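Local structure of Low molecular weight protein-tyrosine-phosphatase ptpA (Staphylococcus aureus, 3ROF) at residues P21-I26 with D137-S142; K40-G45 with D82-I87; P54-T59 with N130-V135. The protein removes phosphate from phosphotyrosine in proteins as a low molecular weight tyrosine phosphatase, and is probably secreted as an effector that counteracts host defences. All blocks are in the same frame, centred on the assembly; numbering follows the deposited sequence.

In the fold
Contact 1 is buried, contact 2 lies at the surface and contact 3 is partly buried. Contacts 1 and 3 share helix 132-153: one is purely aliphatic, while the other presses an aromatic ring onto backbone and a histidine at the helix starts. M22, from the helix 19-33 of contact 1, packs its CE near T59 and F132 of contact 3. Contact 2 is polar by comparison, with an arginine, an aspartate and a histidine gathered beside a phosphate ion. It meets contact 1 where E24 OE1 probably hydrogen-bonds to S43 OG, tying helix 19-33 to strand 39-45. Contacts 2 and 3 do not touch; their centres are about 20 Å apart.

Contact 1. Residues P21-I26 with D137-S142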
ATOM      1  N   PRO A  21      -2.992   4.799  -1.546  1.00  4.01           N
ATOM      2  CA  PRO A  21      -3.566   4.750  -2.883  1.00  3.80           C
ATOM      3  C   PRO A  21      -2.483   4.892  -3.951  1.00  4.01           C
ATOM      4  O   PRO A  21      -2.555   4.271  -5.015  1.00  4.39           O
ATOM      5  CB  PRO A  21      -4.551   5.946  -2.910  1.00  5.06           C
ATOM      6  CG  PRO A  21      -4.913   6.133  -1.469  1.00  5.12           C
ATOM      7  CD  PRO A  21      -3.607   5.873  -0.725  1.00  3.87           C
ATOM      8  N   MET A  22      -1.501   5.764  -3.702  1.00  3.86           N
ATOM      9  CA  MET A  22      -0.455   5.918  -4.682  1.00  4.39           C
ATOM     10  C   MET A  22       0.272   4.585  -4.921  1.00  3.82           C
ATOM     11  O   MET A  22       0.515   4.171  -6.063  1.00  4.49           O
ATOM     12  CB  MET A  22       0.556   6.998  -4.255  1.00  4.43           C
ATOM     13  CG  MET A  22       1.421   7.386  -5.398  1.00  4.79           C
ATOM     14  SD  MET A  22       2.871   8.386  -4.982  1.00  5.62           S
ATOM     15  CE  MET A  22       2.124   9.847  -4.272  1.00  7.18           C
ATOM     16  N   ALA A  23       0.643   3.925  -3.820  1.00  3.76           N
ATOM     17  CA  ALA A  23       1.318   2.657  -3.906  1.00  4.17           C
ATOM     18  C   ALA A  23       0.456   1.591  -4.605  1.00  3.95           C
ATOM     19  O   ALA A  23       0.945   0.824  -5.416  1.00  4.20           O
ATOM     20  CB  ALA A  23       1.758   2.182  -2.529  1.00  3.97           C
ATOM     21  N   GLU A  24      -0.845   1.540  -4.244  1.00  3.75           N
ATOM     22  CA  GLU A  24      -1.740   0.571  -4.847  1.00  4.14           C
ATOM     23  C   GLU A  24      -1.753   0.741  -6.349  1.00  4.57           C
ATOM     24  O   GLU A  24      -1.661  -0.235  -7.101  1.00  4.19           O
ATOM     25  CB  GLU A  24      -3.157   0.734  -4.284  1.00  4.87           C
ATOM     26  CG  GLU A  24      -4.180  -0.084  -5.006  1.00  5.62           C
ATOM     27  CD  GLU A  24      -5.613   0.132  -4.575  1.00  5.92           C
ATOM     28  OE1 GLU A  24      -5.901   0.885  -3.634  1.00  8.50           O
ATOM     29  OE2 GLU A  24      -6.495  -0.456  -5.268  1.00  8.10           O
ATOM     30  N   ALA A  25      -1.945   1.982  -6.816  1.00  4.17           N
ATOM     31  CA  ALA A  25      -2.072   2.215  -8.247  1.00  5.11           C
ATOM     32  C   ALA A  25      -0.768   1.871  -8.985  1.00  4.44           C
ATOM     33  O   ALA A  25      -0.790   1.279 -10.059  1.00  4.96           O
ATOM     34  CB  ALA A  25      -2.459   3.654  -8.490  1.00  6.56           C
ATOM     35  N   ILE A  26       0.364   2.287  -8.421  1.00  4.57           N
ATOM     36  CA  ILE A  26       1.650   1.995  -9.048  1.00  4.58           C
ATOM     37  C   ILE A  26       1.862   0.474  -9.123  1.00  4.45           C
ATOM     38  O   ILE A  26       2.263  -0.061 -10.135  1.00  4.78           O
ATOM     39  CB  ILE A  26       2.807   2.684  -8.285  1.00  4.99           C
ATOM     40  CG1 ILE A  26       2.714   4.196  -8.415  1.00  5.40           C
ATOM     41  CG2 ILE A  26       4.158   2.125  -8.743  1.00  5.69           C
ATOM     42  CD1 ILE A  26       3.577   4.944  -7.441  1.00  6.39           C
ATOM     43  N   ASP A 137       8.795   8.537  -5.514  1.00  5.89           N
ATOM     44  CA  ASP A 137      10.142   8.014  -5.639  1.00  5.74           C
ATOM     45  C   ASP A 137      10.358   6.854  -4.655  1.00  6.69           C
ATOM     46  O   ASP A 137      10.987   5.856  -5.002  1.00  5.87           O
ATOM     47  CB  ASP A 137      11.177   9.107  -5.394  1.00  8.24           C
ATOM     48  CG  ASP A 137      11.198  10.172  -6.455  1.00 11.38           C
ATOM     49  OD1 ASP A 137      10.630  10.022  -7.523  1.00 11.42           O
ATOM     50  OD2 ASP A 137      11.846  11.222  -6.200  1.00 15.80           O
ATOM     51  N   MET A 138       9.821   6.974  -3.435  1.00  5.97           N
ATOM     52  CA  MET A 138       9.950   5.904  -2.451  1.00  6.06           C
ATOM     53  C   MET A 138       9.235   4.647  -2.908  1.00  5.02           C
ATOM     54  O   MET A 138       9.789   3.531  -2.814  1.00  5.38           O
ATOM     55  CB  MET A 138       9.419   6.363  -1.095  1.00  5.71           C
ATOM     56  CG  MET A 138      10.436   7.223  -0.372  1.00  7.38           C
ATOM     57  SD  MET A 138       9.732   7.917   1.135  1.00  7.63           S
ATOM     58  CE  MET A 138      11.229   8.431   1.999  1.00 12.55           C
ATOM     59  N   VAL A 139       8.014   4.767  -3.431  1.00  4.93           N
ATOM     60  CA  VAL A 139       7.335   3.579  -3.945  1.00  5.80           C
ATOM     61  C   VAL A 139       8.106   2.946  -5.099  1.00  5.48           C
ATOM     62  O   VAL A 139       8.301   1.729  -5.123  1.00  5.56           O
ATOM     63  CB  VAL A 139       5.897   3.928  -4.417  1.00  5.69           C
ATOM     64  CG1 VAL A 139       5.236   2.685  -5.029  1.00  7.04           C
ATOM     65  CG2 VAL A 139       5.065   4.428  -3.252  1.00  6.44           C
ATOM     66  N   LEU A 140       8.606   3.757  -6.026  1.00  5.31           N
ATOM     67  CA  LEU A 140       9.370   3.190  -7.137  1.00  5.57           C
ATOM     68  C   LEU A 140      10.616   2.472  -6.638  1.00  6.10           C
ATOM     69  O   LEU A 140      11.050   1.473  -7.223  1.00  8.61           O
ATOM     70  CB  LEU A 140       9.754   4.263  -8.160  1.00  6.81           C
ATOM     71  CG  LEU A 140       8.830   4.309  -9.365  1.00  7.71           C
ATOM     72  CD1 LEU A 140       7.388   4.606  -8.983  1.00  8.11           C
ATOM     73  CD2 LEU A 140       9.368   5.329 -10.349  1.00 11.92           C
ATOM     74  N   SER A 141      11.218   2.925  -5.541  1.00  6.10           N
ATOM     75  CA  SER A 141      12.429   2.309  -5.054  1.00  6.77           C
ATOM     76  C   SER A 141      12.168   0.915  -4.480  1.00  5.73           C
ATOM     77  O   SER A 141      13.081   0.100  -4.396  1.00  6.09           O
ATOM     78  CB  SER A 141      13.112   3.195  -4.038  1.00  8.01           C
ATOM     79  OG  SER A 141      12.526   3.138  -2.741  1.00  7.50           O
ATOM     80  N   SER A 142      10.925   0.668  -4.097  1.00  5.39           N
ATOM     81  CA  SER A 142      10.511  -0.593  -3.465  1.00  5.49           C
ATOM     82  C   SER A 142       9.738  -1.552  -4.352  1.00  5.03           C
ATOM     83  O   SER A 142       9.670  -2.734  -4.022  1.00  5.11           O
ATOM     84  CB  SER A 142       9.620  -0.304  -2.259  1.00  6.43           C
ATOM     85  OG  SER A 142      10.340   0.293  -1.224  1.00 17.25           O
TER
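I26 and V139 reach toward each other tip to tip, and this pair carries most of the contact between helices 19-33 and 132-153. The I26 chain runs out extended (chi2 166°), which brings its end methyl CD1 to 3.7 Å from V139 CG1. The branch methyl I26 CG2 adds a second touch to the same V139 CG1 at 3.9 Å. V139 splits its work: with CG1 anti to its own backbone N (chi1 177°), that methyl faces I26, while CG2 meets A23 CB at 4.1 Å. A23 offers a single methyl, and here the two backbones come nearest, A23 CA to V139 CA being 6.1 Å. L140, on the more exposed side, lies at about a right angle to I26 and lays CD1 4.1 Å from I26 CG2. No hydrogen bond crosses between 21-26 and 137-142; the contact is aliphatic packing. M22 and I26 also touch Y136, one residue before 137-142, and L63 of helix 57-65. The axes of the two segments approach to 10.1 Å and cross at -43°, an oblique helix pair on one face of the parallel beta sheet in the alpha/beta fold of the low molecular weight phosphatases.

Contact 2. Residues K40-G45 with D82-I87. With PO4 (phosphate ion), chain D.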
ATOM      1  N   LYS A  40      -3.338  -9.554  -6.338  1.00  6.80           N
ATOM      2  CA  LYS A  40      -4.393  -8.537  -6.289  1.00  6.18           C
ATOM      3  C   LYS A  40      -4.033  -7.486  -5.257  1.00  5.53           C
ATOM      4  O   LYS A  40      -3.559  -7.839  -4.177  1.00  6.64           O
ATOM      5  CB  LYS A  40      -5.722  -9.175  -5.916  1.00  8.16           C
ATOM      6  CG  LYS A  40      -6.882  -8.221  -6.003  1.00 16.37           C
ATOM      7  CD  LYS A  40      -8.233  -8.885  -5.748  1.00 22.19           C
ATOM      8  CE  LYS A  40      -9.359  -7.854  -5.792  1.00 35.07           C
ATOM      9  NZ  LYS A  40     -10.691  -8.440  -5.454  1.00 52.05           N
ATOM     10  N   VAL A  41      -4.159  -6.212  -5.620  1.00  5.56           N
ATOM     11  CA  VAL A  41      -3.714  -5.123  -4.775  1.00  5.00           C
ATOM     12  C   VAL A  41      -4.904  -4.406  -4.152  1.00  5.52           C
ATOM     13  O   VAL A  41      -5.962  -4.240  -4.799  1.00  6.24           O
ATOM     14  CB  VAL A  41      -2.851  -4.144  -5.579  1.00  5.31           C
ATOM     15  CG1 VAL A  41      -2.081  -3.229  -4.642  1.00  6.18           C
ATOM     16  CG2 VAL A  41      -1.859  -4.869  -6.486  1.00  6.10           C
ATOM     17  N   HIS A  42      -4.707  -3.981  -2.903  1.00  4.81           N
ATOM     18  CA  HIS A  42      -5.718  -3.285  -2.112  1.00  4.93           C
ATOM     19  C   HIS A  42      -5.061  -2.148  -1.354  1.00  4.49           C
ATOM     20  O   HIS A  42      -3.833  -2.103  -1.228  1.00  4.76           O
ATOM     21  CB  HIS A  42      -6.300  -4.241  -1.071  1.00  6.30           C
ATOM     22  CG  HIS A  42      -6.780  -5.535  -1.623  1.00  6.53           C
ATOM     23  ND1 HIS A  42      -8.113  -5.829  -1.837  1.00 10.32           N
ATOM     24  CD2 HIS A  42      -6.101  -6.650  -1.948  1.00  7.30           C
ATOM     25  CE1 HIS A  42      -8.225  -7.068  -2.287  1.00 10.33           C
ATOM     26  NE2 HIS A  42      -7.020  -7.590  -2.346  1.00  9.09           N
ATOM     27  N   SER A  43      -5.868  -1.305  -0.724  1.00  4.85           N
ATOM     28  CA  SER A  43      -5.343  -0.351   0.228  1.00  4.99           C
ATOM     29  C   SER A  43      -6.375  -0.042   1.308  1.00  5.09           C
ATOM     30  O   SER A  43      -7.593  -0.137   1.074  1.00  5.11           O
ATOM     31  CB  SER A  43      -4.882   0.929  -0.466  1.00  5.36           C
ATOM     32  OG  SER A  43      -5.951   1.609  -1.098  1.00  5.38           O
ATOM     33  N   ARG A  44      -5.853   0.361   2.472  1.00  4.37           N
ATOM     34  CA  ARG A  44      -6.667   0.719   3.608  1.00  4.53           C
ATOM     35  C   ARG A  44      -5.991   1.865   4.337  1.00  4.17           C
ATOM     36  O   ARG A  44      -4.771   2.048   4.249  1.00  4.81           O
ATOM     37  CB  ARG A  44      -6.796  -0.459   4.581  1.00  5.59           C
ATOM     38  CG  ARG A  44      -7.489  -1.706   4.090  1.00  6.45           C
ATOM     39  CD  ARG A  44      -8.951  -1.452   3.822  1.00  6.29           C
ATOM     40  NE  ARG A  44      -9.715  -2.683   3.564  1.00  8.22           N
ATOM     41  CZ  ARG A  44      -9.878  -3.210   2.367  1.00  8.77           C
ATOM     42  NH1 ARG A  44      -9.281  -2.683   1.300  1.00  8.73           N
ATOM     43  NH2 ARG A  44     -10.602  -4.324   2.236  1.00 12.63           N
ATOM     44  N   GLY A  45      -6.803   2.540   5.161  1.00  4.39           N
ATOM     45  CA  GLY A  45      -6.323   3.562   6.059  1.00  5.64           C
ATOM     46  C   GLY A  45      -6.775   3.227   7.477  1.00  5.00           C
ATOM     47  O   GLY A  45      -7.938   2.935   7.685  1.00  5.82           O
ATOM     48  N   ASP A  82      -9.826  -6.984   9.234  1.00 11.42           N
ATOM     49  CA  ASP A  82      -9.131  -6.979   7.946  1.00 10.45           C
ATOM     50  C   ASP A  82      -7.816  -7.745   8.044  1.00  9.23           C
ATOM     51  O   ASP A  82      -7.070  -7.638   9.027  1.00 10.24           O
ATOM     52  CB  ASP A  82      -8.847  -5.537   7.486  1.00  8.99           C
ATOM     53  CG  ASP A  82      -9.828  -5.029   6.478  1.00  8.41           C
ATOM     54  OD1 ASP A  82     -10.607  -5.829   5.898  1.00 16.57           O
ATOM     55  OD2 ASP A  82      -9.842  -3.819   6.244  1.00  9.76           O
ATOM     56  N   ASP A  83      -7.512  -8.463   6.972  1.00 10.84           N
ATOM     57  CA  ASP A  83      -6.297  -9.262   6.870  1.00 11.00           C
ATOM     58  C   ASP A  83      -6.069  -9.559   5.387  1.00  9.97           C
ATOM     59  O   ASP A  83      -7.018  -9.612   4.603  1.00 10.70           O
ATOM     60  CB  ASP A  83      -6.476 -10.571   7.644  1.00 12.17           C
ATOM     61  CG  ASP A  83      -5.163 -11.195   8.091  1.00 11.91           C
ATOM     62  OD1 ASP A  83      -4.067 -10.772   7.647  1.00 11.34           O
ATOM     63  OD2 ASP A  83      -5.239 -12.128   8.923  1.00 14.92           O
ATOM     64  N   PHE A  84      -4.813  -9.740   5.018  1.00 10.15           N
ATOM     65  CA  PHE A  84      -4.401  -9.949   3.656  1.00  8.71           C
ATOM     66  C   PHE A  84      -3.152 -10.827   3.720  1.00 10.22           C
ATOM     67  O   PHE A  84      -2.505 -10.920   4.764  1.00 14.97           O
ATOM     68  CB  PHE A  84      -4.033  -8.615   2.986  1.00  8.30           C
ATOM     69  CG  PHE A  84      -5.128  -7.588   3.059  1.00  7.63           C
ATOM     70  CD1 PHE A  84      -6.033  -7.478   2.056  1.00  7.45           C
ATOM     71  CD2 PHE A  84      -5.232  -6.717   4.154  1.00  9.11           C
ATOM     72  CE1 PHE A  84      -7.055  -6.536   2.123  1.00  9.60           C
ATOM     73  CE2 PHE A  84      -6.234  -5.805   4.226  1.00  9.88           C
ATOM     74  CZ  PHE A  84      -7.140  -5.702   3.216  1.00 10.22           C
ATOM     75  N   ASP A  85      -2.776 -11.448   2.617  1.00  8.18           N
ATOM     76  CA  ASP A  85      -1.559 -12.252   2.629  1.00  8.09           C
ATOM     77  C   ASP A  85      -0.319 -11.414   2.966  1.00  6.91           C
ATOM     78  O   ASP A  85       0.580 -11.881   3.696  1.00  7.94           O
ATOM     79  CB  ASP A  85      -1.352 -12.949   1.296  1.00  9.03           C
ATOM     80  CG  ASP A  85      -2.482 -13.895   0.985  1.00 10.12           C
ATOM     81  OD1 ASP A  85      -2.651 -14.853   1.748  1.00 19.05           O
ATOM     82  OD2 ASP A  85      -3.261 -13.649   0.050  1.00 12.38           O
ATOM     83  N   TYR A  86      -0.270 -10.197   2.414  1.00  6.97           N
ATOM     84  CA  TYR A  86       0.831  -9.276   2.645  1.00  6.28           C
ATOM     85  C   TYR A  86       0.246  -7.928   2.970  1.00  5.70           C
ATOM     86  O   TYR A  86      -0.659  -7.483   2.267  1.00  7.10           O
ATOM     87  CB  TYR A  86       1.726  -9.154   1.415  1.00  7.67           C
ATOM     88  CG  TYR A  86       2.288 -10.496   1.006  1.00  7.36           C
ATOM     89  CD1 TYR A  86       3.478 -10.977   1.549  1.00  8.51           C
ATOM     90  CD2 TYR A  86       1.588 -11.315   0.121  1.00  7.60           C
ATOM     91  CE1 TYR A  86       3.938 -12.261   1.235  1.00 10.65           C
ATOM     92  CE2 TYR A  86       2.051 -12.574  -0.203  1.00  8.99           C
ATOM     93  CZ  TYR A  86       3.228 -13.017   0.344  1.00  9.33           C
ATOM     94  OH  TYR A  86       3.680 -14.276   0.015  1.00 12.15           O
ATOM     95  N   ILE A  87       0.729  -7.316   4.036  1.00  6.20           N
ATOM     96  CA  ILE A  87       0.277  -5.980   4.469  1.00  6.44           C
ATOM     97  C   ILE A  87       1.523  -5.100   4.499  1.00  6.25           C
ATOM     98  O   ILE A  87       2.497  -5.423   5.194  1.00  7.00           O
ATOM     99  CB  ILE A  87      -0.419  -6.019   5.857  1.00  6.09           C
ATOM    100  CG1 ILE A  87      -1.587  -7.012   5.834  1.00  8.11           C
ATOM    101  CG2 ILE A  87      -0.892  -4.646   6.229  1.00  7.57           C
ATOM    102  CD1 ILE A  87      -2.209  -7.193   7.135  1.00 17.96           C
TER
HETATM  103  P   PO4 D 202     -11.398  -4.402  -1.517  1.00 14.31           P
HETATM  104  O1  PO4 D 202     -11.561  -5.296  -2.722  1.00 23.60           O
HETATM  105  O2  PO4 D 202     -11.996  -5.082  -0.326  1.00 26.09           O
HETATM  106  O3  PO4 D 202      -9.952  -4.167  -1.113  1.00 10.89           O
HETATM  107  O4  PO4 D 202     -12.111  -3.081  -1.675  1.00 17.23           O
HETATM  108  O   HOH W   1     -12.582  -4.552   4.436  1.00 24.18           O
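F84 packs against both R44 and H42, its edge turned to the R44 guanidinium, and this is the tight part of the contact. Its CZ stands over the centre of the guanidinium, 3.8 Å from R44 CZ, with the two planes almost perpendicular (88°). Its CE1 sits over one face of the H42 imidazole, off toward the rim, 3.9 Å from H42 CG. R44 bends at chi2 (-66°), and NH1 thereby reaches back to S43 O, above the carbonyl plane. NE bonds D82 OD2 at 2.9 Å in a salt bridge, meeting the carboxylate from above its plane; E79 N holds the same oxygen. In the parallel sheet, strand 7-13 runs between strands 39-45 and 86-89, and F84 rests on its A10, so the side chains meet across the intervening strand. On the solvent side an ion and a water make the contacts. A phosphate ion, probably from the crystallisation liquor, takes a bond from H42 ND1 to O3 at 2.6 Å and another from R44 NH1 to O3 at 2.9 Å, while R44 NH2 reaches its O2 at 3.0 Å. With D8 OD1 bonded to H42 NE2, the imidazole would probably carry a positive charge. One water accepts from R44 NH2 and donates to D82 OD1, 2.8 Å away.

Contact 3. Residues P54-T59 with N130-V135; sequences PPHEGT and NNFEGV
Two helix starts meet here, that of helix 57-65 and that of helix 132-153, beside the phosphate-binding loop of the phosphatase. F132, in the first turn of its helix, makes every contact across to the other. One face of its ring lies flat against G58, whose CA sits 3.5 Å from the ring centroid and only 3° off the ring normal, a CH-pi contact. Lacking a side chain, G58 presents bare backbone, and its C comes within 3.4 Å of F132 CD1. The far end of the phenyl, CZ, stands over one face of the H56 imidazole, toward its rim, 3.4 Å from H56 ND1, with the ring planes 33° apart. The imidazole is fixed in turn by its N-cap bond: CG anti to the backbone N (chi1 -169°) lets ND1 accept from G58 N at 2.9 Å, in the ring plane. At the edge of the phenyl, T59 OG1 lies 3.4 Å from F132 CE1, its hydroxyl bonded to C18 O. The other helix is capped too, by N131 OD1 accepting from G134 N. Through C18 and I17 the contact rests on the C13-R19 loop, the CX5R signature of these phosphatases, and through P126 on the segment after D125, the probable proton donor, in the shell around the probable active site.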
ATOM      1  N   PRO A  54     -12.171   9.752  -3.166  1.00  6.12           N
ATOM      2  CA  PRO A  54     -11.040   9.533  -4.069  1.00  6.00           C
ATOM      3  C   PRO A  54      -9.736   9.940  -3.395  1.00  6.00           C
ATOM      4  O   PRO A  54      -9.723  10.572  -2.338  1.00  6.28           O
ATOM      5  CB  PRO A  54     -11.378  10.419  -5.272  1.00  7.11           C
ATOM      6  CG  PRO A  54     -12.217  11.531  -4.661  1.00  9.45           C
ATOM      7  CD  PRO A  54     -12.984  10.925  -3.531  1.00  8.64           C
ATOM      8  N   PRO A  55      -8.612   9.595  -4.036  1.00  5.69           N
ATOM      9  CA  PRO A  55      -7.326   9.983  -3.455  1.00  5.50           C
ATOM     10  C   PRO A  55      -7.188  11.504  -3.380  1.00  5.10           C
ATOM     11  O   PRO A  55      -7.824  12.285  -4.084  1.00  6.75           O
ATOM     12  CB  PRO A  55      -6.302   9.359  -4.432  1.00  5.72           C
ATOM     13  CG  PRO A  55      -7.040   8.214  -5.075  1.00  7.11           C
ATOM     14  CD  PRO A  55      -8.447   8.760  -5.234  1.00  6.29           C
ATOM     15  N   HIS A  56      -6.274  11.938  -2.536  1.00  5.64           N
ATOM     16  CA  HIS A  56      -5.868  13.332  -2.419  1.00  5.63           C
ATOM     17  C   HIS A  56      -5.462  13.848  -3.780  1.00  4.87           C
ATOM     18  O   HIS A  56      -4.865  13.139  -4.594  1.00  5.32           O
ATOM     19  CB  HIS A  56      -4.723  13.407  -1.431  1.00  5.62           C
ATOM     20  CG  HIS A  56      -4.333  14.777  -0.985  1.00  6.35           C
ATOM     21  ND1 HIS A  56      -3.684  15.692  -1.777  1.00  6.58           N
ATOM     22  CD2 HIS A  56      -4.450  15.362   0.234  1.00  9.53           C
ATOM     23  CE1 HIS A  56      -3.439  16.785  -1.083  1.00  7.12           C
ATOM     24  NE2 HIS A  56      -3.903  16.620   0.137  1.00  9.75           N
ATOM     25  N   GLU A  57      -5.734  15.120  -4.017  1.00  5.36           N
ATOM     26  CA  GLU A  57      -5.303  15.798  -5.228  1.00  5.81           C
ATOM     27  C   GLU A  57      -3.851  15.532  -5.552  1.00  5.60           C
ATOM     28  O   GLU A  57      -3.517  15.316  -6.728  1.00  6.34           O
ATOM     29  CB  GLU A  57      -5.565  17.311  -5.091  1.00  7.58           C
ATOM     30  CG  GLU A  57      -4.932  18.157  -6.140  1.00  9.45           C
ATOM     31  CD  GLU A  57      -5.293  19.628  -6.053  1.00 12.44           C
ATOM     32  OE1 GLU A  57      -6.439  19.961  -5.676  1.00 16.16           O
ATOM     33  OE2 GLU A  57      -4.430  20.442  -6.421  1.00 22.02           O
ATOM     34  N   GLY A  58      -2.958  15.592  -4.577  1.00  5.36           N
ATOM     35  CA  GLY A  58      -1.539  15.386  -4.874  1.00  5.84           C
ATOM     36  C   GLY A  58      -1.225  14.006  -5.424  1.00  4.83           C
ATOM     37  O   GLY A  58      -0.330  13.861  -6.264  1.00  6.53           O
ATOM     38  N   THR A  59      -1.935  12.981  -4.924  1.00  4.91           N
ATOM     39  CA  THR A  59      -1.746  11.623  -5.427  1.00  4.82           C
ATOM     40  C   THR A  59      -2.362  11.496  -6.809  1.00  5.74           C
ATOM     41  O   THR A  59      -1.749  10.935  -7.715  1.00  5.48           O
ATOM     42  CB  THR A  59      -2.293  10.594  -4.450  1.00  4.98           C
ATOM     43  OG1 THR A  59      -1.385  10.578  -3.341  1.00  5.52           O
ATOM     44  CG2 THR A  59      -2.414   9.228  -5.079  1.00  5.80           C
ATOM     45  N   ASN A 130       3.153  17.815   1.603  1.00  6.53           N
ATOM     46  CA  ASN A 130       2.884  18.067   0.197  1.00  6.73           C
ATOM     47  C   ASN A 130       3.949  17.464  -0.733  1.00  7.47           C
ATOM     48  O   ASN A 130       3.951  17.759  -1.918  1.00  9.29           O
ATOM     49  CB  ASN A 130       2.678  19.548  -0.151  1.00  8.13           C
ATOM     50  CG  ASN A 130       1.684  19.738  -1.271  1.00 10.07           C
ATOM     51  OD1 ASN A 130       0.640  19.081  -1.310  1.00 10.69           O
ATOM     52  ND2 ASN A 130       1.990  20.645  -2.191  1.00 15.23           N
ATOM     53  N   ASN A 131       4.809  16.583  -0.212  1.00  6.56           N
ATOM     54  CA  ASN A 131       5.889  16.028  -1.015  1.00  7.86           C
ATOM     55  C   ASN A 131       5.446  14.730  -1.713  1.00  5.98           C
ATOM     56  O   ASN A 131       5.973  13.635  -1.446  1.00  7.24           O
ATOM     57  CB  ASN A 131       7.131  15.804  -0.162  1.00 10.51           C
ATOM     58  CG  ASN A 131       8.316  15.422  -0.981  1.00 15.79           C
ATOM     59  OD1 ASN A 131       8.294  15.514  -2.203  1.00 12.23           O
ATOM     60  ND2 ASN A 131       9.368  14.964  -0.319  1.00 21.18           N
ATOM     61  N   PHE A 132       4.498  14.854  -2.628  1.00  6.14           N
ATOM     62  CA  PHE A 132       3.992  13.682  -3.314  1.00  5.44           C
ATOM     63  C   PHE A 132       5.040  13.074  -4.222  1.00  5.77           C
ATOM     64  O   PHE A 132       5.056  11.842  -4.385  1.00  6.10           O
ATOM     65  CB  PHE A 132       2.701  14.058  -4.057  1.00  5.77           C
ATOM     66  CG  PHE A 132       1.567  14.286  -3.120  1.00  5.39           C
ATOM     67  CD1 PHE A 132       0.735  13.251  -2.738  1.00  5.11           C
ATOM     68  CD2 PHE A 132       1.333  15.547  -2.566  1.00  6.39           C
ATOM     69  CE1 PHE A 132      -0.299  13.459  -1.841  1.00  6.16           C
ATOM     70  CE2 PHE A 132       0.276  15.747  -1.664  1.00  6.54           C
ATOM     71  CZ  PHE A 132      -0.521  14.688  -1.280  1.00  6.27           C
ATOM     72  N   GLU A 133       5.915  13.896  -4.802  1.00  6.44           N
ATOM     73  CA  GLU A 133       6.992  13.358  -5.630  1.00  7.04           C
ATOM     74  C   GLU A 133       7.934  12.475  -4.832  1.00  6.87           C
ATOM     75  O   GLU A 133       8.387  11.427  -5.312  1.00  8.15           O
ATOM     76  CB  GLU A 133       7.748  14.477  -6.339  1.00 11.38           C
ATOM     77  CG  GLU A 133       8.736  13.924  -7.336  1.00 25.80           C
ATOM     78  CD  GLU A 133       9.415  15.011  -8.135  1.00 30.59           C
ATOM     79  OE1 GLU A 133       8.807  16.103  -8.259  1.00 29.44           O
ATOM     80  OE2 GLU A 133      10.549  14.778  -8.626  1.00 30.27           O
ATOM     81  N   GLY A 134       8.230  12.874  -3.602  1.00  6.98           N
ATOM     82  CA  GLY A 134       9.087  12.070  -2.760  1.00  8.08           C
ATOM     83  C   GLY A 134       8.478  10.732  -2.444  1.00  5.91           C
ATOM     84  O   GLY A 134       9.154   9.701  -2.396  1.00  7.27           O
ATOM     85  N   VAL A 135       7.169  10.704  -2.210  1.00  5.90           N
ATOM     86  CA  VAL A 135       6.459   9.450  -1.959  1.00  5.83           C
ATOM     87  C   VAL A 135       6.517   8.549  -3.186  1.00  5.70           C
ATOM     88  O   VAL A 135       6.787   7.344  -3.092  1.00  5.46           O
ATOM     89  CB  VAL A 135       5.014   9.724  -1.499  1.00  6.92           C
ATOM     90  CG1 VAL A 135       4.240   8.414  -1.425  1.00  6.09           C
ATOM     91  CG2 VAL A 135       5.006  10.469  -0.157  1.00  7.11           C
TER